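Local atomic coordinates of alpha-glucosidase YIHQ (Escherichia coli, PDB entry 5AEE), a protein that hydrolyses sulfoquinovosyl diacylglycerides and simple sulfoquinovosides to release sulfoquinovose, as a retaining glycoside hydrolase of family 31. Residues Ile285-Trp290 with Val328-Tyr333; Ser503-Tyr508 with Pro532-His537; Phe527-Pro532 with Ala559-Val564. The protein carries 1 engineered substitution. All coordinates share one frame; numbering follows the deposited sequence.

Contact 1 (Ile285-Trp290 with Val328-Tyr333); sequences IWAQDW and VQFLAY. With NSQ (4-nitrophenyl alpha-D-6-sulfoquinovoside), chain E.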
loop_
_atom_site.group_PDB
_atom_site.type_symbol
_atom_site.label_atom_id
_atom_site.label_comp_id
_atom_site.label_asym_id
_atom_site.label_seq_id
_atom_site.Cartn_x
_atom_site.Cartn_y
_atom_site.Cartn_z
ATOM N N ILE A 285 -1.810 16.072 -16.331
ATOM C CA ILE A 285 -2.461 16.937 -15.380
ATOM C C ILE A 285 -3.443 16.077 -14.580
ATOM O O ILE A 285 -4.307 15.470 -15.160
ATOM C CB ILE A 285 -3.253 18.064 -16.066
ATOM C CG1 ILE A 285 -2.285 19.084 -16.687
ATOM C CG2 ILE A 285 -4.192 18.761 -15.096
ATOM C CD1 ILE A 285 -2.914 19.998 -17.734
ATOM N N TRP A 286 -3.281 16.033 -13.258
ATOM C CA TRP A 286 -4.144 15.317 -12.380
ATOM C C TRP A 286 -4.944 16.355 -11.582
ATOM O O TRP A 286 -4.353 17.147 -10.781
ATOM C CB TRP A 286 -3.358 14.426 -11.417
ATOM C CG TRP A 286 -4.209 13.933 -10.398
ATOM C CD1 TRP A 286 -5.320 13.139 -10.552
ATOM C CD2 TRP A 286 -4.023 14.083 -8.978
ATOM N NE1 TRP A 286 -5.891 12.886 -9.333
ATOM C CE2 TRP A 286 -5.120 13.449 -8.352
ATOM C CE3 TRP A 286 -3.083 14.755 -8.195
ATOM C CZ2 TRP A 286 -5.287 13.443 -6.956
ATOM C CZ3 TRP A 286 -3.242 14.756 -6.815
ATOM C CH2 TRP A 286 -4.359 14.101 -6.216
ATOM N N ALA A 287 -6.251 16.427 -11.881
ATOM C CA ALA A 287 -7.140 17.428 -11.270
ATOM C C ALA A 287 -8.185 16.756 -10.490
ATOM O O ALA A 287 -9.217 16.381 -11.011
ATOM C CB ALA A 287 -7.725 18.329 -12.331
ATOM N N GLN A 288 -7.941 16.586 -9.179
ATOM C CA GLN A 288 -8.821 15.792 -8.398
ATOM C C GLN A 288 -10.205 16.490 -8.270
ATOM O O GLN A 288 -11.197 15.852 -8.061
ATOM C CB GLN A 288 -8.239 15.518 -6.959
ATOM C CG GLN A 288 -7.991 16.763 -6.142
ATOM C CD GLN A 288 -7.709 16.348 -4.700
ATOM O OE1 GLN A 288 -7.419 15.161 -4.420
ATOM N NE2 GLN A 288 -7.841 17.288 -3.787
ATOM N N ASP A 289 -10.241 17.819 -8.432
ATOM C CA ASP A 289 -11.466 18.592 -8.308
ATOM C C ASP A 289 -12.243 18.660 -9.670
ATOM O O ASP A 289 -13.090 19.537 -9.815
ATOM C CB ASP A 289 -11.152 19.989 -7.812
ATOM C CG ASP A 289 -10.378 20.867 -8.796
ATOM O OD1 ASP A 289 -9.469 20.415 -9.520
ATOM O OD2 ASP A 289 -10.522 22.150 -8.695
ATOM N N TRP A 290 -11.982 17.691 -10.564
ATOM C CA TRP A 290 -12.681 17.617 -11.873
ATOM C C TRP A 290 -14.245 17.619 -11.689
ATOM O O TRP A 290 -14.990 18.085 -12.548
ATOM C CB TRP A 290 -12.247 16.384 -12.572
ATOM C CG TRP A 290 -12.765 15.114 -11.969
ATOM C CD1 TRP A 290 -12.482 14.582 -10.748
ATOM C CD2 TRP A 290 -13.705 14.268 -12.564
ATOM N NE1 TRP A 290 -13.147 13.423 -10.570
ATOM C CE2 TRP A 290 -13.927 13.202 -11.669
ATOM C CE3 TRP A 290 -14.391 14.296 -13.790
ATOM C CZ2 TRP A 290 -14.817 12.173 -11.939
ATOM C CZ3 TRP A 290 -15.280 13.272 -14.074
ATOM C CH2 TRP A 290 -15.465 12.214 -13.155
ATOM N N VAL A 328 0.095 15.147 -23.049
ATOM C CA VAL A 328 -0.372 15.366 -21.712
ATOM C C VAL A 328 -1.673 14.592 -21.486
ATOM O O VAL A 328 -2.669 14.848 -22.173
ATOM C CB VAL A 328 -0.559 16.866 -21.383
ATOM C CG1 VAL A 328 -1.052 17.075 -19.957
ATOM C CG2 VAL A 328 0.752 17.596 -21.555
ATOM N N GLN A 329 -1.647 13.656 -20.533
ATOM C CA GLN A 329 -2.848 12.936 -20.137
ATOM C C GLN A 329 -3.610 13.742 -19.110
ATOM O O GLN A 329 -3.054 14.598 -18.464
ATOM C CB GLN A 329 -2.520 11.556 -19.548
ATOM C CG GLN A 329 -1.958 10.541 -20.539
ATOM C CD GLN A 329 -2.969 10.205 -21.616
ATOM O OE1 GLN A 329 -4.150 10.046 -21.350
ATOM N NE2 GLN A 329 -2.532 10.196 -22.827
ATOM N N PHE A 330 -4.906 13.512 -19.003
ATOM C CA PHE A 330 -5.726 14.088 -17.939
ATOM C C PHE A 330 -6.111 13.001 -16.990
ATOM O O PHE A 330 -6.696 11.949 -17.392
ATOM C CB PHE A 330 -6.950 14.675 -18.477
ATOM C CG PHE A 330 -7.799 15.281 -17.414
ATOM C CD1 PHE A 330 -7.407 16.471 -16.798
ATOM C CD2 PHE A 330 -9.017 14.699 -17.040
ATOM C CE1 PHE A 330 -8.190 17.042 -15.807
ATOM C CE2 PHE A 330 -9.775 15.261 -16.016
ATOM C CZ PHE A 330 -9.377 16.426 -15.407
ATOM N N LEU A 331 -5.822 13.229 -15.724
ATOM C CA LEU A 331 -6.191 12.267 -14.669
ATOM C C LEU A 331 -7.193 12.894 -13.695
ATOM O O LEU A 331 -7.092 14.110 -13.399
ATOM C CB LEU A 331 -4.943 11.805 -13.926
ATOM C CG LEU A 331 -3.941 11.037 -14.840
ATOM C CD1 LEU A 331 -2.965 11.974 -15.578
ATOM C CD2 LEU A 331 -3.139 10.120 -13.927
ATOM N N ALA A 332 -8.146 12.079 -13.208
ATOM C CA ALA A 332 -9.236 12.563 -12.346
ATOM C C ALA A 332 -9.186 11.867 -10.955
ATOM O O ALA A 332 -8.124 11.418 -10.553
ATOM C CB ALA A 332 -10.545 12.440 -13.022
ATOM N N TYR A 333 -10.316 11.724 -10.298
ATOM C CA TYR A 333 -10.395 11.259 -8.903
ATOM C C TYR A 333 -11.774 10.566 -8.752
ATOM O O TYR A 333 -12.832 11.079 -9.193
ATOM C CB TYR A 333 -10.282 12.435 -7.936
ATOM C CG TYR A 333 -10.432 11.998 -6.474
ATOM C CD1 TYR A 333 -11.709 11.824 -5.910
ATOM C CD2 TYR A 333 -9.374 11.722 -5.698
ATOM C CE1 TYR A 333 -11.849 11.389 -4.605
ATOM C CE2 TYR A 333 -9.521 11.278 -4.337
ATOM C CZ TYR A 333 -10.767 11.090 -3.842
ATOM O OH TYR A 333 -11.000 10.674 -2.542
HETATM O O12 NSQ E . -11.121 13.346 0.438
HETATM S S10 NSQ E . -10.735 14.385 -0.547
HETATM O O13 NSQ E . -11.741 14.776 -1.560
HETATM O O11 NSQ E . -10.189 15.516 0.201
HETATM C C6 NSQ E . -9.462 13.773 -1.530
HETATM C C5 NSQ E . -8.185 13.374 -0.803
HETATM O O5 NSQ E . -8.523 12.096 -0.173
HETATM C C1 NSQ E . -7.477 11.363 0.389
HETATM C C2 NSQ E . -6.307 11.191 -0.605
HETATM O O2 NSQ E . -5.338 10.426 0.058
HETATM C C3 NSQ E . -5.848 12.557 -1.066
HETATM O O3 NSQ E . -4.759 12.488 -1.961
HETATM C C4 NSQ E . -6.972 13.303 -1.746
HETATM O O4 NSQ E . -6.501 14.642 -2.089
HETATM O O1 NSQ E . -7.087 12.127 1.529
HETATM C C25 NSQ E . -7.894 12.071 2.596
HETATM C C26 NSQ E . -8.130 10.834 3.218
HETATM C C27 NSQ E . -9.009 10.795 4.260
HETATM C C28 NSQ E . -9.584 11.970 4.731
HETATM N N32 NSQ E . -10.523 11.870 5.777
HETATM O O33 NSQ E . -11.330 12.828 5.958
HETATM O O34 NSQ E . -10.679 10.759 6.393
HETATM C C29 NSQ E . -9.343 13.174 4.075
HETATM C C30 NSQ E . -8.480 13.230 2.996
#

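Contact 2 (Ser503-Tyr508 with Pro532-His537); sequences SDIGGY and PMMRTH. With NSQ (4-nitrophenyl alpha-D-6-sulfoquinovoside), chain E.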
loop_
_atom_site.group_PDB
_atom_site.type_symbol
_atom_site.label_atom_id
_atom_site.label_comp_id
_atom_site.label_asym_id
_atom_site.label_seq_id
_atom_site.Cartn_x
_atom_site.Cartn_y
_atom_site.Cartn_z
ATOM N N SER A 503 4.625 8.224 -4.442
ATOM C CA SER A 503 4.089 9.099 -3.444
ATOM C C SER A 503 3.904 10.469 -3.982
ATOM O O SER A 503 4.488 10.834 -5.016
ATOM C CB SER A 503 5.003 9.188 -2.206
ATOM O OG SER A 503 6.310 9.639 -2.575
ATOM N N ASP A 504 3.039 11.192 -3.280
ATOM C CA ASP A 504 2.825 12.597 -3.532
ATOM C C ASP A 504 4.130 13.341 -3.491
ATOM O O ASP A 504 4.782 13.418 -2.439
ATOM C CB ASP A 504 1.938 13.248 -2.474
ATOM C CG ASP A 504 0.510 12.710 -2.469
ATOM O OD1 ASP A 504 -0.078 12.297 -3.557
ATOM O OD2 ASP A 504 0.019 12.633 -1.307
ATOM N N ILE A 505 4.519 13.943 -4.583
ATOM C CA ILE A 505 5.725 14.836 -4.490
ATOM C C ILE A 505 5.369 16.055 -3.621
ATOM O O ILE A 505 4.536 16.892 -3.994
ATOM C CB ILE A 505 6.240 15.313 -5.834
ATOM C CG1 ILE A 505 6.797 14.178 -6.609
ATOM C CG2 ILE A 505 7.367 16.365 -5.671
ATOM C CD1 ILE A 505 6.994 14.516 -8.108
ATOM N N GLY A 506 5.970 16.089 -2.434
ATOM C CA GLY A 506 5.759 17.114 -1.443
ATOM C C GLY A 506 4.927 16.686 -0.247
ATOM O O GLY A 506 4.759 17.438 0.667
ATOM N N GLY A 507 4.396 15.480 -0.227
ATOM C CA GLY A 507 3.463 15.139 0.839
ATOM C C GLY A 507 2.076 15.760 0.667
ATOM O O GLY A 507 1.775 16.498 -0.353
ATOM N N TYR A 508 1.223 15.508 1.656
ATOM C CA TYR A 508 -0.166 15.948 1.544
ATOM C C TYR A 508 -0.713 16.740 2.728
ATOM O O TYR A 508 -1.196 17.854 2.535
ATOM C CB TYR A 508 -1.099 14.729 1.274
ATOM C CG TYR A 508 -2.555 15.078 1.289
ATOM C CD1 TYR A 508 -3.162 15.591 0.171
ATOM C CD2 TYR A 508 -3.324 14.889 2.433
ATOM C CE1 TYR A 508 -4.525 15.889 0.191
ATOM C CE2 TYR A 508 -4.693 15.199 2.470
ATOM C CZ TYR A 508 -5.305 15.683 1.322
ATOM O OH TYR A 508 -6.672 16.051 1.323
ATOM N N PRO A 532 8.892 4.674 -10.006
ATOM C CA PRO A 532 8.256 4.512 -11.330
ATOM C C PRO A 532 7.235 5.533 -11.739
ATOM O O PRO A 532 6.778 5.464 -12.883
ATOM C CB PRO A 532 7.601 3.135 -11.247
ATOM C CG PRO A 532 7.497 2.794 -9.753
ATOM C CD PRO A 532 8.638 3.524 -9.111
ATOM N N MET A 533 6.887 6.486 -10.868
ATOM C CA MET A 533 5.927 7.516 -11.201
ATOM C C MET A 533 6.166 8.818 -10.482
ATOM O O MET A 533 6.344 8.829 -9.269
ATOM C CB MET A 533 4.501 7.030 -10.972
ATOM C CG MET A 533 3.415 7.968 -11.469
ATOM S SD MET A 533 1.837 7.151 -11.324
ATOM C CE MET A 533 0.679 8.482 -11.479
ATOM N N MET A 534 6.170 9.901 -11.258
ATOM C CA MET A 534 6.261 11.247 -10.708
ATOM C C MET A 534 4.927 11.967 -10.749
ATOM O O MET A 534 4.361 12.245 -11.849
ATOM C CB MET A 534 7.309 12.072 -11.462
ATOM C CG MET A 534 8.738 11.541 -11.363
ATOM S SD MET A 534 9.883 12.770 -11.988
ATOM C CE MET A 534 9.912 14.062 -10.716
ATOM N N ARG A 535 4.404 12.270 -9.577
ATOM C CA ARG A 535 3.113 12.974 -9.506
ATOM C C ARG A 535 3.094 13.911 -8.334
ATOM O O ARG A 535 3.417 13.508 -7.200
ATOM C CB ARG A 535 1.959 11.987 -9.464
ATOM C CG ARG A 535 0.598 12.674 -9.200
ATOM C CD ARG A 535 -0.507 11.675 -8.950
ATOM N NE ARG A 535 -0.243 10.876 -7.770
ATOM C CZ ARG A 535 -0.319 11.277 -6.505
ATOM N NH1 ARG A 535 -0.729 12.510 -6.177
ATOM N NH2 ARG A 535 -0.022 10.394 -5.507
ATOM N N THR A 536 2.666 15.139 -8.566
ATOM C CA THR A 536 2.551 16.092 -7.481
ATOM C C THR A 536 1.155 16.152 -6.869
ATOM O O THR A 536 0.188 15.582 -7.380
ATOM C CB THR A 536 3.000 17.537 -7.876
ATOM O OG1 THR A 536 2.010 18.174 -8.669
ATOM C CG2 THR A 536 4.332 17.513 -8.609
ATOM N N HIS A 537 1.091 16.801 -5.706
ATOM C CA HIS A 537 -0.180 17.091 -4.999
ATOM C C HIS A 537 -0.092 18.477 -4.420
ATOM O O HIS A 537 0.926 18.821 -3.825
ATOM C CB HIS A 537 -0.370 16.108 -3.826
ATOM C CG HIS A 537 -1.782 15.794 -3.496
ATOM N ND1 HIS A 537 -2.754 16.743 -3.434
ATOM C CD2 HIS A 537 -2.381 14.635 -3.158
ATOM C CE1 HIS A 537 -3.891 16.207 -3.067
ATOM N NE2 HIS A 537 -3.703 14.925 -2.909
HETATM O O12 NSQ E . -11.121 13.346 0.438
HETATM S S10 NSQ E . -10.735 14.385 -0.547
HETATM O O13 NSQ E . -11.741 14.776 -1.560
HETATM O O11 NSQ E . -10.189 15.516 0.201
HETATM C C6 NSQ E . -9.462 13.773 -1.530
HETATM C C5 NSQ E . -8.185 13.374 -0.803
HETATM O O5 NSQ E . -8.523 12.096 -0.173
HETATM C C1 NSQ E . -7.477 11.363 0.389
HETATM C C2 NSQ E . -6.307 11.191 -0.605
HETATM O O2 NSQ E . -5.338 10.426 0.058
HETATM C C3 NSQ E . -5.848 12.557 -1.066
HETATM O O3 NSQ E . -4.759 12.488 -1.961
HETATM C C4 NSQ E . -6.972 13.303 -1.746
HETATM O O4 NSQ E . -6.501 14.642 -2.089
HETATM O O1 NSQ E . -7.087 12.127 1.529
HETATM C C25 NSQ E . -7.894 12.071 2.596
HETATM C C26 NSQ E . -8.130 10.834 3.218
HETATM C C27 NSQ E . -9.009 10.795 4.260
HETATM C C28 NSQ E . -9.584 11.970 4.731
HETATM N N32 NSQ E . -10.523 11.870 5.777
HETATM O O33 NSQ E . -11.330 12.828 5.958
HETATM O O34 NSQ E . -10.679 10.759 6.393
HETATM C C29 NSQ E . -9.343 13.174 4.075
HETATM C C30 NSQ E . -8.480 13.230 2.996
HETATM O O HOH W 1 5.435 10.988 -7.452
HETATM O O HOH W 2 7.336 8.700 -6.010
HETATM O O HOH W 3 3.382 19.026 -4.801
#

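Contact 3 (Phe527-Pro532 with Ala559-Val564); sequences FSAFTP and ARMTTV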
loop_
_atom_site.group_PDB
_atom_site.type_symbol
_atom_site.label_atom_id
_atom_site.label_comp_id
_atom_site.label_asym_id
_atom_site.label_seq_id
_atom_site.Cartn_x
_atom_site.Cartn_y
_atom_site.Cartn_z
ATOM N N PHE A 527 13.618 12.459 -4.792
ATOM C CA PHE A 527 13.260 11.078 -4.425
ATOM C C PHE A 527 12.356 10.443 -5.505
ATOM O O PHE A 527 12.638 9.376 -6.033
ATOM C CB PHE A 527 12.581 11.126 -3.042
ATOM C CG PHE A 527 11.907 9.839 -2.593
ATOM C CD1 PHE A 527 12.327 8.589 -3.006
ATOM C CD2 PHE A 527 10.819 9.916 -1.711
ATOM C CE1 PHE A 527 11.671 7.419 -2.563
ATOM C CE2 PHE A 527 10.156 8.770 -1.264
ATOM C CZ PHE A 527 10.592 7.511 -1.681
ATOM N N SER A 528 11.259 11.102 -5.826
ATOM C CA SER A 528 10.278 10.534 -6.775
ATOM C C SER A 528 10.817 10.339 -8.204
ATOM O O SER A 528 10.317 9.494 -8.917
ATOM C CB SER A 528 8.986 11.366 -6.802
ATOM O OG SER A 528 8.344 11.241 -5.541
ATOM N N ALA A 529 11.856 11.077 -8.578
ATOM C CA ALA A 529 12.501 10.892 -9.866
ATOM C C ALA A 529 13.172 9.510 -9.972
ATOM O O ALA A 529 13.402 9.028 -11.053
ATOM C CB ALA A 529 13.494 12.013 -10.109
ATOM N N PHE A 530 13.413 8.878 -8.831
ATOM C CA PHE A 530 13.918 7.559 -8.741
ATOM C C PHE A 530 12.890 6.540 -8.245
ATOM O O PHE A 530 13.218 5.669 -7.442
ATOM C CB PHE A 530 15.245 7.540 -7.948
ATOM C CG PHE A 530 16.340 8.252 -8.669
ATOM C CD1 PHE A 530 16.481 9.611 -8.561
ATOM C CD2 PHE A 530 17.168 7.574 -9.560
ATOM C CE1 PHE A 530 17.432 10.281 -9.259
ATOM C CE2 PHE A 530 18.130 8.256 -10.275
ATOM C CZ PHE A 530 18.283 9.597 -10.119
ATOM N N THR A 531 11.662 6.653 -8.776
ATOM C CA THR A 531 10.542 5.739 -8.514
ATOM C C THR A 531 9.841 5.620 -9.864
ATOM O O THR A 531 10.239 6.350 -10.792
ATOM C CB THR A 531 9.519 6.290 -7.492
ATOM O OG1 THR A 531 8.885 7.451 -7.998
ATOM C CG2 THR A 531 10.192 6.630 -6.174
ATOM N N PRO A 532 8.892 4.674 -10.006
ATOM C CA PRO A 532 8.256 4.512 -11.330
ATOM C C PRO A 532 7.235 5.533 -11.739
ATOM O O PRO A 532 6.778 5.464 -12.883
ATOM C CB PRO A 532 7.601 3.135 -11.247
ATOM C CG PRO A 532 7.497 2.794 -9.753
ATOM C CD PRO A 532 8.638 3.524 -9.111
ATOM N N ALA A 559 12.392 20.906 -13.903
ATOM C CA ALA A 559 12.838 20.615 -15.254
ATOM C C ALA A 559 14.044 19.662 -15.199
ATOM O O ALA A 559 14.121 18.670 -15.953
ATOM C CB ALA A 559 13.216 21.890 -15.973
ATOM N N ARG A 560 14.957 19.914 -14.265
ATOM C CA ARG A 560 16.095 19.023 -14.116
ATOM C C ARG A 560 15.615 17.610 -13.743
ATOM O O ARG A 560 16.035 16.650 -14.338
ATOM C CB ARG A 560 17.054 19.539 -13.017
ATOM C CG ARG A 560 18.227 18.602 -12.714
ATOM C CD ARG A 560 18.914 19.053 -11.400
ATOM N NE ARG A 560 19.884 18.085 -10.931
ATOM C CZ ARG A 560 21.009 17.786 -11.580
ATOM N NH1 ARG A 560 21.329 18.363 -12.741
ATOM N NH2 ARG A 560 21.816 16.879 -11.084
ATOM N N MET A 561 14.850 17.463 -12.683
ATOM C CA MET A 561 14.587 16.111 -12.191
ATOM C C MET A 561 13.618 15.318 -13.054
ATOM O O MET A 561 13.647 14.088 -13.023
ATOM C CB MET A 561 14.112 16.097 -10.739
ATOM C CG MET A 561 15.123 16.719 -9.788
ATOM S SD MET A 561 16.870 16.297 -9.991
ATOM C CE MET A 561 16.865 14.602 -9.486
ATOM N N THR A 562 12.750 16.013 -13.784
ATOM C CA THR A 562 11.951 15.343 -14.799
ATOM C C THR A 562 12.765 14.875 -15.966
ATOM O O THR A 562 12.486 13.838 -16.561
ATOM C CB THR A 562 10.740 16.176 -15.247
ATOM O OG1 THR A 562 11.127 17.410 -15.880
ATOM C CG2 THR A 562 9.884 16.451 -14.057
ATOM N N THR A 563 13.802 15.625 -16.303
ATOM C CA THR A 563 14.772 15.160 -17.312
ATOM C C THR A 563 15.488 13.902 -16.874
ATOM O O THR A 563 15.635 12.986 -17.636
ATOM C CB THR A 563 15.727 16.292 -17.658
ATOM O OG1 THR A 563 14.931 17.351 -18.149
ATOM C CG2 THR A 563 16.784 15.882 -18.718
ATOM N N VAL A 564 15.900 13.869 -15.608
ATOM C CA VAL A 564 16.484 12.684 -15.016
ATOM C C VAL A 564 15.545 11.504 -15.146
ATOM O O VAL A 564 15.932 10.448 -15.681
ATOM C CB VAL A 564 16.811 12.932 -13.532
ATOM C CG1 VAL A 564 17.104 11.641 -12.749
ATOM C CG2 VAL A 564 17.926 13.939 -13.379
#

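Contact 1 (Ile285-Trp290 with Val328-Tyr333)
Trp-286 and Trp-290 each direct an indole N-H at a carbonyl of 328-333, in contrasting geometries. Ala-332 O lies in the indole plane of Trp-286, 2.9 Å from its NE1, but NE1 stands 51° above the carbonyl plane, off the lone pairs. Trp-290 NE1 instead reaches Tyr-333 O at 2.7 Å in the carbonyl plane, on a lone pair, with the bond bent to 145°. Chi1 of 71° sets Trp-290 CG between its own backbone N and carbonyl carbon, and one face of the indole turns to Ala-332, whose CB sits 3.5 Å from the centroid of the five-membered ring, almost on its normal, as a CH-pi contact. The edge of the Phe-330 ring meets Trp-290 CB, and its CE1 touches Ala-287 CB. With an alanine at Trp-290, Tyr-333 O would probably lose its indole donor and a gap would open over Ala-332 CB. Upstream the strands pair in parallel: Ile-285 N bonds Gln-329 O at 2.9 Å, and Leu-331 N bonds Ile-285 O at 2.8 Å. These are neighbouring strands of the TIM barrel, and the substrate lies beyond the last pair. There Gln-288 CB packs on Tyr-333 CB at 3.8 Å. Gln-288 OE1 accepts from O4 of the sulfoquinovoside at 2.6 Å, while its NE2 bonds Gln-262, which fixes the amide's flip. Tyr-333 OH bonds the nucleophile Asp-405, and C6 of the ligand lies obliquely against its ring. Two indole donors thus occupy carbonyls just past the strand pairing, which probably helps hold the backbone that presents Gln-288 and Tyr-333 to the sugar.

Contact 2 (Ser503-Tyr508 with Pro532-His537)
Ile-505 and Thr-536 sit side by side on adjacent parallel strands of the TIM barrel, joined through helix 518-528 as a beta-alpha-beta unit. Among backbone bonds, Ile-505 N donates to Arg-535 O at 2.9 Å, and a type II turn from Asp-504 to Gly-507 then leads the chain toward the substrate. Water 1 accepts from Arg-535 N and bonds Ser-503 O; water 3 donates to Ile-505 O and His-537 O. The ionic contact is a buried salt bridge in which Arg-535 NH1 and NH2 both reach Asp-504 OD1 at 2.7 Å. The oxygen lies close to the guanidinium plane, while the carboxylate is turned 86° to it. A bend at chi3 (62°) swings the arginine's end round to this atom, and Trp-286 and Trp-469 add cation-pi contacts. Apolar packing brings Ile-505 CD1 to Met-534 CE, 3.9 Å away, and both helices 518-528 and 552-567 touch these two side chains. In the aromatic pair, Tyr-508 turns its edge to the face of His-537, offset, with centroids 4.7 Å apart and planes at 61°. The Tyr-508 face meets ligand C3, and His-537 NE2 donates to ligand O4 at 2.9 Å and is hydrogen-bonded to O3 at 2.8 Å.

Contact 3 (Phe527-Pro532 with Ala559-Val564)
Ala-529 and Met-561 mark the closest backbone approach, with their CA atoms 6.1 Å apart. Residues 527-532 run from helix 518-528 into a type I turn from Ser-528 to Thr-531, whereas 559-564 is regular helix throughout, part of helix 552-567. Within the first segment Phe-530 N bonds Phe-527 O at 2.9 Å, and Thr-531 OG1 donates to Ser-528 O at 2.7 Å, linking the first and last residues of the turn. In the second, Thr-563 supplies two donors to Ala-559 O: its backbone N and, at 2.7 Å, its OG1, arriving from opposite faces of the carbonyl plane. Between the segments the interaction is purely van der Waals, and the interface is small, 162 Å² in all. Ala-529 points its methyl at the helix: CB lies 3.6 Å from Met-561 O and 4.2 Å from Met-561 CB, so a short side chain lets the turn sit close to the helix backbone. Beside it, Phe-530 CZ presses on Val-564 CG1 at 3.5 Å, the two side chains crossing at about a right angle. A chi1 of 166° puts Val-564 CG1 opposite the backbone N, from where it meets the ring. Met-561 folds at chi2 and chi3, which returns its CE to the edge of the Phe-530 ring, 4.4 Å from CE1. Phe-530 also touches Leu-609, and its carbonyl accepts from Tyr-607 OH, so strand 607-609 adjoins the same turn. Helix 518-528 follows barrel strand 501-505 and helix 552-567 follows strand 534-536; the packing of the turn after one helix on the next helix belongs to the outer helical layer of a TIM barrel, away from the active site.

From the N terminus, contact 1 is made first: strand 282-286 leads through helix 316-325 to strand 329-334, and the pairing closes that excursion before contact 2 opens at 503. Contact 2 closes the loop between strands 501-505 and 534-536, which contains helix 518-528. Contact 3 opens inside that loop, at 527, and closes only at 559-564, so contacts 2 and 3 cross and share Pro-532. Contacts 1 and 2 reach the same barrel sheet and the same bound sulfoquinovoside, touching through Trp-286 against Arg-535 and His-537. Contact 3 ties the surrounding helices and meets contact 2 where Ser-528 packs on Ile-505 and Met-534; about 11 Å separates its nearest atoms from contact 1.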